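Rep (Escherichia coli, PDB 3VW4) binds the replication origin of plasmid ColE2-P9 through its C-terminal DNA-binding domain and unwinds the duplex there as an initiator-primase. Local coordinates at residues Phe14-Lys19 and Glu44-Ser49; Ser33-Ala38 and Ser65-Thr70. All blocks are in the same frame, centred on the assembly; numbering follows the deposited sequence.

In the fold
Contacts 1 and 2 lie about 13 Å apart, centre to centre, in the Primase C-terminal 1 part of this DNA-binding domain. Along the chain the segments come in the order 14-19, 33-38, 44-49, 65-70, alternating between the two contacts. Helix 32-49 serves both: its later part meets helix 7-24 in contact 1, and its beginning meets helix 56-73 in contact 2. The third pairing, helix 7-24 with helix 56-73, brings I66 against V17 and closes the group of three. The DNA binds helices 7-24 and 56-73, where F14 and R18 of contact 1 and S65 and Y69 of contact 2 meet successive nucleotides of chain D, consistent with local separation of the duplex.

Contact 1: residues Phe14-Lys19 and Glu44-Ser49; sequences FEKVRK and EMYNAS. With nucleotides of chain D; nucleotides of chain C.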
loop_
_atom_site.group_PDB
_atom_site.type_symbol
_atom_site.label_atom_id
_atom_site.label_comp_id
_atom_site.label_asym_id
_atom_site.label_seq_id
_atom_site.Cartn_x
_atom_site.Cartn_y
_atom_site.Cartn_z
ATOM N N PHE A 14 13.404 4.695 -14.658
ATOM C CA PHE A 14 11.955 4.521 -14.845
ATOM C C PHE A 14 11.444 3.569 -13.800
ATOM O O PHE A 14 10.413 3.712 -13.261
ATOM C CB PHE A 14 11.697 3.969 -16.250
ATOM C CG PHE A 14 10.283 3.505 -16.472
ATOM C CD1 PHE A 14 9.242 4.412 -16.602
ATOM C CD2 PHE A 14 9.979 2.170 -16.500
ATOM C CE1 PHE A 14 7.934 3.979 -16.791
ATOM C CE2 PHE A 14 8.674 1.760 -16.663
ATOM C CZ PHE A 14 7.645 2.656 -16.814
ATOM N N GLU A 15 12.195 2.554 -13.481
ATOM C CA GLU A 15 11.718 1.528 -12.489
ATOM C C GLU A 15 11.685 2.086 -11.071
ATOM O O GLU A 15 10.703 1.906 -10.382
ATOM C CB GLU A 15 12.615 0.248 -12.524
ATOM C CG GLU A 15 12.442 -0.586 -13.757
ATOM C CD GLU A 15 11.085 -1.264 -13.745
ATOM O OE1 GLU A 15 10.839 -2.050 -12.777
ATOM O OE2 GLU A 15 10.266 -1.022 -14.667
ATOM N N LYS A 16 12.790 2.699 -10.617
ATOM C CA LYS A 16 12.882 3.318 -9.291
ATOM C C LYS A 16 11.723 4.285 -9.066
ATOM O O LYS A 16 10.875 4.062 -8.235
ATOM C CB LYS A 16 14.175 4.107 -9.206
ATOM C CG LYS A 16 15.195 3.487 -8.321
ATOM C CD LYS A 16 14.810 3.699 -6.885
ATOM C CE LYS A 16 16.003 3.421 -5.964
ATOM N NZ LYS A 16 15.926 2.075 -5.290
ATOM N N VAL A 17 11.675 5.328 -9.859
ATOM C CA VAL A 17 10.710 6.365 -9.696
ATOM C C VAL A 17 9.224 5.890 -9.863
ATOM O O VAL A 17 8.309 6.407 -9.182
ATOM C CB VAL A 17 11.052 7.522 -10.665
ATOM C CG1 VAL A 17 9.944 8.540 -10.774
ATOM C CG2 VAL A 17 12.324 8.196 -10.243
ATOM N N ARG A 18 8.943 4.946 -10.765
ATOM C CA ARG A 18 7.536 4.644 -10.970
ATOM C C ARG A 18 6.975 4.022 -9.690
ATOM O O ARG A 18 5.855 4.257 -9.306
ATOM C CB ARG A 18 7.319 3.805 -12.253
ATOM C CG ARG A 18 7.550 2.305 -12.117
ATOM C CD ARG A 18 7.322 1.626 -13.438
ATOM N NE ARG A 18 7.965 0.347 -13.393
ATOM C CZ ARG A 18 7.367 -0.769 -12.991
ATOM N NH1 ARG A 18 6.086 -0.763 -12.596
ATOM N NH2 ARG A 18 8.065 -1.877 -12.972
ATOM N N LYS A 19 7.818 3.286 -8.999
ATOM C CA LYS A 19 7.389 2.576 -7.809
ATOM C C LYS A 19 7.137 3.559 -6.672
ATOM O O LYS A 19 6.251 3.341 -5.817
ATOM C CB LYS A 19 8.407 1.515 -7.375
ATOM C CG LYS A 19 8.055 0.052 -7.712
ATOM C CD LYS A 19 8.842 -0.419 -8.959
ATOM C CE LYS A 19 9.508 -1.835 -8.834
ATOM N NZ LYS A 19 8.538 -3.009 -8.801
ATOM N N GLU A 44 15.396 13.438 -11.326
ATOM C CA GLU A 44 16.668 14.135 -11.175
ATOM C C GLU A 44 17.455 13.750 -9.897
ATOM O O GLU A 44 18.663 13.743 -9.900
ATOM C CB GLU A 44 16.466 15.637 -11.288
ATOM C CG GLU A 44 16.239 15.972 -12.717
ATOM C CD GLU A 44 15.700 17.372 -12.984
ATOM O OE1 GLU A 44 15.132 18.085 -12.074
ATOM O OE2 GLU A 44 15.828 17.795 -14.176
ATOM N N MET A 45 16.785 13.400 -8.817
ATOM C CA MET A 45 17.554 13.141 -7.646
ATOM C C MET A 45 18.271 11.797 -7.812
ATOM O O MET A 45 19.453 11.683 -7.476
ATOM C CB MET A 45 16.702 13.230 -6.354
ATOM C CG MET A 45 17.362 12.741 -5.081
ATOM S SD MET A 45 16.080 12.119 -3.952
ATOM C CE MET A 45 15.363 10.730 -4.894
ATOM N N TYR A 46 17.587 10.804 -8.376
ATOM C CA TYR A 46 18.293 9.527 -8.626
ATOM C C TYR A 46 19.410 9.664 -9.658
ATOM O O TYR A 46 20.450 9.028 -9.528
ATOM C CB TYR A 46 17.356 8.355 -8.974
ATOM C CG TYR A 46 16.442 7.977 -7.864
ATOM C CD1 TYR A 46 16.911 7.432 -6.678
ATOM C CD2 TYR A 46 15.099 8.168 -7.994
ATOM C CE1 TYR A 46 16.032 7.100 -5.644
ATOM C CE2 TYR A 46 14.226 7.834 -7.004
ATOM C CZ TYR A 46 14.673 7.300 -5.831
ATOM O OH TYR A 46 13.691 7.006 -4.843
ATOM N N ASN A 47 19.178 10.502 -10.653
ATOM C CA ASN A 47 20.056 10.623 -11.761
ATOM C C ASN A 47 21.386 11.193 -11.289
ATOM O O ASN A 47 22.427 10.823 -11.771
ATOM C CB ASN A 47 19.410 11.495 -12.818
ATOM C CG ASN A 47 20.232 11.599 -14.065
ATOM O OD1 ASN A 47 20.570 10.601 -14.674
ATOM N ND2 ASN A 47 20.537 12.811 -14.482
ATOM N N ALA A 48 21.336 12.084 -10.314
ATOM C CA ALA A 48 22.490 12.818 -9.863
ATOM C C ALA A 48 23.429 11.870 -9.075
ATOM O O ALA A 48 24.640 12.059 -9.030
ATOM C CB ALA A 48 22.022 13.965 -9.001
ATOM N N SER A 49 22.825 10.840 -8.508
ATOM C CA SER A 49 23.506 9.668 -8.027
ATOM C C SER A 49 24.375 8.848 -9.003
ATOM O O SER A 49 25.412 8.398 -8.609
ATOM C CB SER A 49 22.491 8.748 -7.377
ATOM O OG SER A 49 22.262 9.351 -6.114
ATOM P P DG D 1 4.191 3.163 -22.217
ATOM O OP1 DG D 1 4.579 3.642 -23.592
ATOM O OP2 DG D 1 3.267 4.002 -21.341
ATOM O "O5'" DG D 1 3.906 1.581 -22.101
ATOM C "C5'" DG D 1 4.722 0.564 -22.721
ATOM C "C4'" DG D 1 5.794 0.075 -21.775
ATOM O "O4'" DG D 1 6.872 1.033 -21.713
ATOM C "C3'" DG D 1 5.377 -0.206 -20.330
ATOM O "O3'" DG D 1 5.588 -1.595 -20.067
ATOM C "C2'" DG D 1 6.366 0.575 -19.468
ATOM C "C1'" DG D 1 7.434 1.081 -20.413
ATOM N N9 DG D 1 7.850 2.458 -20.197
ATOM C C8 DG D 1 7.049 3.574 -20.253
ATOM N N7 DG D 1 7.711 4.689 -20.108
ATOM C C5 DG D 1 9.037 4.288 -19.996
ATOM C C6 DG D 1 10.215 5.051 -19.762
ATOM O O6 DG D 1 10.336 6.273 -19.665
ATOM N N1 DG D 1 11.339 4.247 -19.691
ATOM C C2 DG D 1 11.336 2.880 -19.796
ATOM N N2 DG D 1 12.537 2.285 -19.684
ATOM N N3 DG D 1 10.243 2.150 -19.964
ATOM C C4 DG D 1 9.142 2.915 -20.083
ATOM P P DA D 2 4.440 -2.389 -19.351
ATOM O OP1 DA D 2 4.829 -3.787 -19.431
ATOM O OP2 DA D 2 3.221 -1.831 -20.039
ATOM O "O5'" DA D 2 4.261 -2.179 -17.759
ATOM C "C5'" DA D 2 5.354 -2.224 -16.800
ATOM C "C4'" DA D 2 4.848 -1.884 -15.405
ATOM O "O4'" DA D 2 4.762 -0.447 -15.171
ATOM C "C3'" DA D 2 3.451 -2.372 -15.056
ATOM O "O3'" DA D 2 3.377 -2.325 -13.660
ATOM C "C2'" DA D 2 2.592 -1.263 -15.637
ATOM C "C1'" DA D 2 3.406 -0.013 -15.332
ATOM N N9 DA D 2 3.412 1.075 -16.311
ATOM C C8 DA D 2 3.200 1.076 -17.662
ATOM N N7 DA D 2 3.330 2.260 -18.217
ATOM C C5 DA D 2 3.725 3.077 -17.168
ATOM C C6 DA D 2 4.099 4.429 -17.109
ATOM N N6 DA D 2 4.093 5.255 -18.163
ATOM N N1 DA D 2 4.439 4.932 -15.903
ATOM C C2 DA D 2 4.393 4.128 -14.838
ATOM N N3 DA D 2 4.091 2.839 -14.771
ATOM C C4 DA D 2 3.778 2.364 -15.988
ATOM P P DT C 20 7.599 -3.796 -2.704
ATOM O OP1 DT C 20 6.304 -3.149 -2.334
ATOM O OP2 DT C 20 8.657 -2.965 -3.321
ATOM O "O5'" DT C 20 8.236 -4.518 -1.426
ATOM C "C5'" DT C 20 7.513 -4.700 -0.174
ATOM C "C4'" DT C 20 7.570 -3.457 0.689
ATOM O "O4'" DT C 20 8.324 -2.426 0.016
ATOM C "C3'" DT C 20 6.210 -2.833 0.995
ATOM O "O3'" DT C 20 5.756 -3.294 2.268
ATOM C "C2'" DT C 20 6.502 -1.346 1.098
ATOM C "C1'" DT C 20 7.870 -1.148 0.439
ATOM N N1 DT C 20 7.908 -0.226 -0.735
ATOM C C2 DT C 20 9.065 0.496 -0.952
ATOM O O2 DT C 20 10.060 0.393 -0.248
ATOM N N3 DT C 20 9.018 1.341 -2.038
ATOM C C4 DT C 20 7.955 1.534 -2.907
ATOM O O4 DT C 20 8.067 2.322 -3.843
ATOM C C5 DT C 20 6.771 0.747 -2.618
ATOM C C7 DT C 20 5.568 0.889 -3.501
ATOM C C6 DT C 20 6.809 -0.083 -1.564
#
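K16 lays its aliphatic chain across the ring of Y46, the two side chains crossing at about a right angle. K16 CD sits 4.0 Å from the centroid of the Y46 ring and 22° off its normal, a CH-pi contact displaced toward the rim; M45 CE lies over the opposite face. V17 comes at the edge, its CG2 3.6 Å from Y46 CD2. With CG anti to its carbonyl carbon (chi1 -64°), the Y46 ring reaches across to helix 7-24, where L13 also touches it. The interface is small and without hydrogen bonds, an apolar seam between the first two helices of the Primase C-terminal 1 region. While V17 and K16 face helix 32-49, F14 and R18 on the same helix 7-24 serve the DNA. F14 can be followed outward over the guanine of DG1 of chain D. Its CB lies above N1 at 3.5 Å, and CG between N1 and C2. On one flank CD1 covers C5 and C6 and CE1 reaches N7; on the other CD2 covers N3 and CE2 comes to C4. The outermost atom, CZ, ends 3.4 Å from N9. Ring and base are nearly parallel, whereas the base of DA2 of chain D stands at the edge of the ring rather than against its face, so the two successive bases are turned apart. R18 extends past that adenosine, with C4' of DA2 over one guanidinium face and K19 CD over the other. E15 fixes the rotation of this group through a side-on salt bridge: R18 NH2 meets OE1 of E15 at 2.8 Å and R18 NE meets OE2 at 3.0 Å, the latter from above the carboxylate plane. R18 NH1 lies 2.9 Å from O4' of DA2 of chain D and is hydrogen-bonded to Y22 OH.

Contact 2: residues Ser33-Ala38 and Ser65-Thr70; sequences SQWLDA and SIAKYT. With nucleotides of chain D.
The indole of W35 turns its edge toward T70, with OG1 of T70 in the ring plane and the carbonyl oxygen of A67 near that plane. A face of the Y69 ring, on the same helix as T70, is laid against the adenine of DA2 of chain D, C5 over the ring centre; O4' of DT3 of chain D lies at its edge, and Y69 OH reaches C7 of DT3 at 3.4 Å. The indole N-H makes a fairly straight bond: NE1 of W35 donates to OG1 of T70 at 2.8 Å with an angle of 161°. T70 holds OG1 between its backbone N and carbonyl carbon (chi1 61°), from where the hydroxyl donates to I66 O, also 2.8 Å away. I66 O thus takes two bonds, from T70 N and T70 OG1, on opposite faces of its plane. A67 CB fills the space between the helices, 3.9 Å from W35 CD1 and 4.0 Å from L36 CD2. On the DNA side, S65 OG donates to N7 of DG1 of chain D at 3.0 Å, and N6 of DA2 gives weak bonds to S65 O and OG. A leucine in place of Y69 would probably leave the adenine of DA2 without its flat cover and free to tilt, and DT3 without the phenolic contact. The helix segments run at 141° with axes 8.8 Å apart, and the small side chain of A67 probably helps them come this near, its CA lying 5.4 Å from that of L36. Helix 7-24 packs against both, A21 touching W35 and I66, Y22 touching T70, while I25 and P30 in the following loop also meet W35.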
loop_
_atom_site.group_PDB
_atom_site.type_symbol
_atom_site.label_atom_id
_atom_site.label_comp_id
_atom_site.label_asym_id
_atom_site.label_seq_id
_atom_site.Cartn_x
_atom_site.Cartn_y
_atom_site.Cartn_z
ATOM N N SER A 33 0.047 19.837 -13.041
ATOM C CA SER A 33 1.234 20.639 -13.326
ATOM C C SER A 33 2.242 20.517 -12.194
ATOM O O SER A 33 3.457 20.550 -12.436
ATOM C CB SER A 33 0.891 22.074 -13.567
ATOM O OG SER A 33 0.079 22.502 -12.511
ATOM N N GLN A 34 1.755 20.326 -10.961
ATOM C CA GLN A 34 2.673 20.228 -9.838
ATOM C C GLN A 34 3.263 18.811 -9.741
ATOM O O GLN A 34 4.426 18.625 -9.461
ATOM C CB GLN A 34 2.019 20.661 -8.528
ATOM C CG GLN A 34 1.823 22.143 -8.332
ATOM C CD GLN A 34 2.929 23.007 -8.843
ATOM O OE1 GLN A 34 2.676 23.886 -9.629
ATOM N NE2 GLN A 34 4.137 22.791 -8.418
ATOM N N TRP A 35 2.433 17.825 -10.008
ATOM C CA TRP A 35 2.833 16.448 -10.008
ATOM C C TRP A 35 3.894 16.234 -11.072
ATOM O O TRP A 35 4.835 15.494 -10.914
ATOM C CB TRP A 35 1.566 15.644 -10.297
ATOM C CG TRP A 35 1.789 14.162 -10.303
ATOM C CD1 TRP A 35 1.421 13.256 -11.292
ATOM C CD2 TRP A 35 2.400 13.364 -9.229
ATOM N NE1 TRP A 35 1.797 11.981 -10.924
ATOM C CE2 TRP A 35 2.411 12.007 -9.684
ATOM C CE3 TRP A 35 2.967 13.663 -7.986
ATOM C CZ2 TRP A 35 2.960 11.016 -8.951
ATOM C CZ3 TRP A 35 3.529 12.626 -7.238
ATOM C CH2 TRP A 35 3.503 11.339 -7.717
ATOM N N LEU A 36 3.774 16.929 -12.182
ATOM C CA LEU A 36 4.705 16.685 -13.267
ATOM C C LEU A 36 6.038 17.142 -12.763
ATOM O O LEU A 36 7.025 16.408 -12.915
ATOM C CB LEU A 36 4.333 17.456 -14.484
ATOM C CG LEU A 36 4.743 16.993 -15.857
ATOM C CD1 LEU A 36 5.043 18.242 -16.687
ATOM C CD2 LEU A 36 5.910 16.010 -15.860
ATOM N N ASP A 37 6.084 18.333 -12.148
ATOM C CA ASP A 37 7.330 18.843 -11.655
ATOM C C ASP A 37 7.884 17.931 -10.551
ATOM O O ASP A 37 9.062 17.532 -10.604
ATOM C CB ASP A 37 7.186 20.282 -11.260
ATOM C CG ASP A 37 6.943 21.226 -12.485
ATOM O OD1 ASP A 37 7.211 20.814 -13.730
ATOM O OD2 ASP A 37 6.513 22.458 -12.201
ATOM N N ALA A 38 6.991 17.464 -9.682
ATOM C CA ALA A 38 7.387 16.581 -8.605
ATOM C C ALA A 38 8.132 15.326 -9.086
ATOM O O ALA A 38 9.203 14.992 -8.499
ATOM C CB ALA A 38 6.243 16.201 -7.699
ATOM N N SER A 65 6.458 10.734 -18.611
ATOM C CA SER A 65 5.851 9.443 -18.766
ATOM C C SER A 65 5.182 8.963 -17.474
ATOM O O SER A 65 4.019 8.575 -17.508
ATOM C CB SER A 65 6.887 8.428 -19.193
ATOM O OG SER A 65 6.219 7.245 -19.613
ATOM N N ILE A 66 5.901 8.995 -16.347
ATOM C CA ILE A 66 5.359 8.431 -15.125
ATOM C C ILE A 66 4.172 9.271 -14.651
ATOM O O ILE A 66 3.126 8.767 -14.139
ATOM C CB ILE A 66 6.452 8.313 -14.053
ATOM C CG1 ILE A 66 7.542 7.376 -14.618
ATOM C CG2 ILE A 66 5.873 7.763 -12.772
ATOM C CD1 ILE A 66 8.765 7.222 -13.756
ATOM N N ALA A 67 4.341 10.572 -14.851
ATOM C CA ALA A 67 3.422 11.490 -14.252
ATOM C C ALA A 67 2.150 11.483 -15.091
ATOM O O ALA A 67 1.086 11.597 -14.544
ATOM C CB ALA A 67 4.030 12.845 -14.193
ATOM N N LYS A 68 2.236 11.296 -16.397
ATOM C CA LYS A 68 0.980 11.230 -17.109
ATOM C C LYS A 68 0.260 9.963 -16.793
ATOM O O LYS A 68 -0.930 10.011 -16.440
ATOM C CB LYS A 68 1.112 11.345 -18.579
ATOM C CG LYS A 68 1.488 12.728 -18.988
ATOM C CD LYS A 68 2.381 12.660 -20.213
ATOM C CE LYS A 68 1.598 12.158 -21.414
ATOM N NZ LYS A 68 0.580 13.181 -21.896
ATOM N N TYR A 69 0.957 8.853 -16.788
ATOM C CA TYR A 69 0.309 7.593 -16.496
ATOM C C TYR A 69 -0.339 7.611 -15.132
ATOM O O TYR A 69 -1.537 7.344 -15.026
ATOM C CB TYR A 69 1.328 6.475 -16.630
ATOM C CG TYR A 69 0.880 5.088 -16.492
ATOM C CD1 TYR A 69 0.794 4.471 -15.237
ATOM C CD2 TYR A 69 0.561 4.326 -17.626
ATOM C CE1 TYR A 69 0.362 3.132 -15.134
ATOM C CE2 TYR A 69 0.139 3.010 -17.518
ATOM C CZ TYR A 69 0.062 2.423 -16.275
ATOM O OH TYR A 69 -0.289 1.094 -16.176
ATOM N N THR A 70 0.415 8.002 -14.108
ATOM C CA THR A 70 -0.066 7.942 -12.746
ATOM C C THR A 70 -1.141 9.002 -12.477
ATOM O O THR A 70 -2.099 8.718 -11.780
ATOM C CB THR A 70 1.019 8.132 -11.728
ATOM O OG1 THR A 70 1.579 9.433 -11.957
ATOM C CG2 THR A 70 2.040 7.068 -11.789
ATOM P P DA D 2 4.440 -2.389 -19.351
ATOM O OP1 DA D 2 4.829 -3.787 -19.431
ATOM O OP2 DA D 2 3.221 -1.831 -20.039
ATOM O "O5'" DA D 2 4.261 -2.179 -17.759
ATOM C "C5'" DA D 2 5.354 -2.224 -16.800
ATOM C "C4'" DA D 2 4.848 -1.884 -15.405
ATOM O "O4'" DA D 2 4.762 -0.447 -15.171
ATOM C "C3'" DA D 2 3.451 -2.372 -15.056
ATOM O "O3'" DA D 2 3.377 -2.325 -13.660
ATOM C "C2'" DA D 2 2.592 -1.263 -15.637
ATOM C "C1'" DA D 2 3.406 -0.013 -15.332
ATOM N N9 DA D 2 3.412 1.075 -16.311
ATOM C C8 DA D 2 3.200 1.076 -17.662
ATOM N N7 DA D 2 3.330 2.260 -18.217
ATOM C C5 DA D 2 3.725 3.077 -17.168
ATOM C C6 DA D 2 4.099 4.429 -17.109
ATOM N N6 DA D 2 4.093 5.255 -18.163
ATOM N N1 DA D 2 4.439 4.932 -15.903
ATOM C C2 DA D 2 4.393 4.128 -14.838
ATOM N N3 DA D 2 4.091 2.839 -14.771
ATOM C C4 DA D 2 3.778 2.364 -15.988
ATOM P P DG D 1 4.191 3.163 -22.217
ATOM O OP1 DG D 1 4.579 3.642 -23.592
ATOM O OP2 DG D 1 3.267 4.002 -21.341
ATOM O "O5'" DG D 1 3.906 1.581 -22.101
ATOM C "C5'" DG D 1 4.722 0.564 -22.721
ATOM C "C4'" DG D 1 5.794 0.075 -21.775
ATOM O "O4'" DG D 1 6.872 1.033 -21.713
ATOM C "C3'" DG D 1 5.377 -0.206 -20.330
ATOM O "O3'" DG D 1 5.588 -1.595 -20.067
ATOM C "C2'" DG D 1 6.366 0.575 -19.468
ATOM C "C1'" DG D 1 7.434 1.081 -20.413
ATOM N N9 DG D 1 7.850 2.458 -20.197
ATOM C C8 DG D 1 7.049 3.574 -20.253
ATOM N N7 DG D 1 7.711 4.689 -20.108
ATOM C C5 DG D 1 9.037 4.288 -19.996
ATOM C C6 DG D 1 10.215 5.051 -19.762
ATOM O O6 DG D 1 10.336 6.273 -19.665
ATOM N N1 DG D 1 11.339 4.247 -19.691
ATOM C C2 DG D 1 11.336 2.880 -19.796
ATOM N N2 DG D 1 12.537 2.285 -19.684
ATOM N N3 DG D 1 10.243 2.150 -19.964
ATOM C C4 DG D 1 9.142 2.915 -20.083
ATOM P P DT D 3 2.058 -2.889 -12.952
ATOM O OP1 DT D 3 2.519 -3.569 -11.742
ATOM O OP2 DT D 3 1.112 -3.626 -13.830
ATOM O "O5'" DT D 3 1.083 -1.679 -12.574
ATOM C "C5'" DT D 3 1.625 -0.456 -12.026
ATOM C "C4'" DT D 3 0.724 0.038 -10.923
ATOM O "O4'" DT D 3 -0.386 0.703 -11.547
ATOM C "C3'" DT D 3 0.111 -1.078 -10.084
ATOM O "O3'" DT D 3 0.023 -0.669 -8.735
ATOM C "C2'" DT D 3 -1.271 -1.278 -10.677
ATOM C "C1'" DT D 3 -1.602 0.067 -11.246
ATOM N N1 DT D 3 -2.408 0.064 -12.465
ATOM C C2 DT D 3 -3.557 0.826 -12.435
ATOM O O2 DT D 3 -3.915 1.452 -11.455
ATOM N N3 DT D 3 -4.309 0.774 -13.577
ATOM C C4 DT D 3 -3.998 0.110 -14.744
ATOM O O4 DT D 3 -4.748 0.197 -15.712
ATOM C C5 DT D 3 -2.795 -0.687 -14.704
ATOM C C7 DT D 3 -2.435 -1.507 -15.901
ATOM C C6 DT D 3 -2.054 -0.653 -13.586
#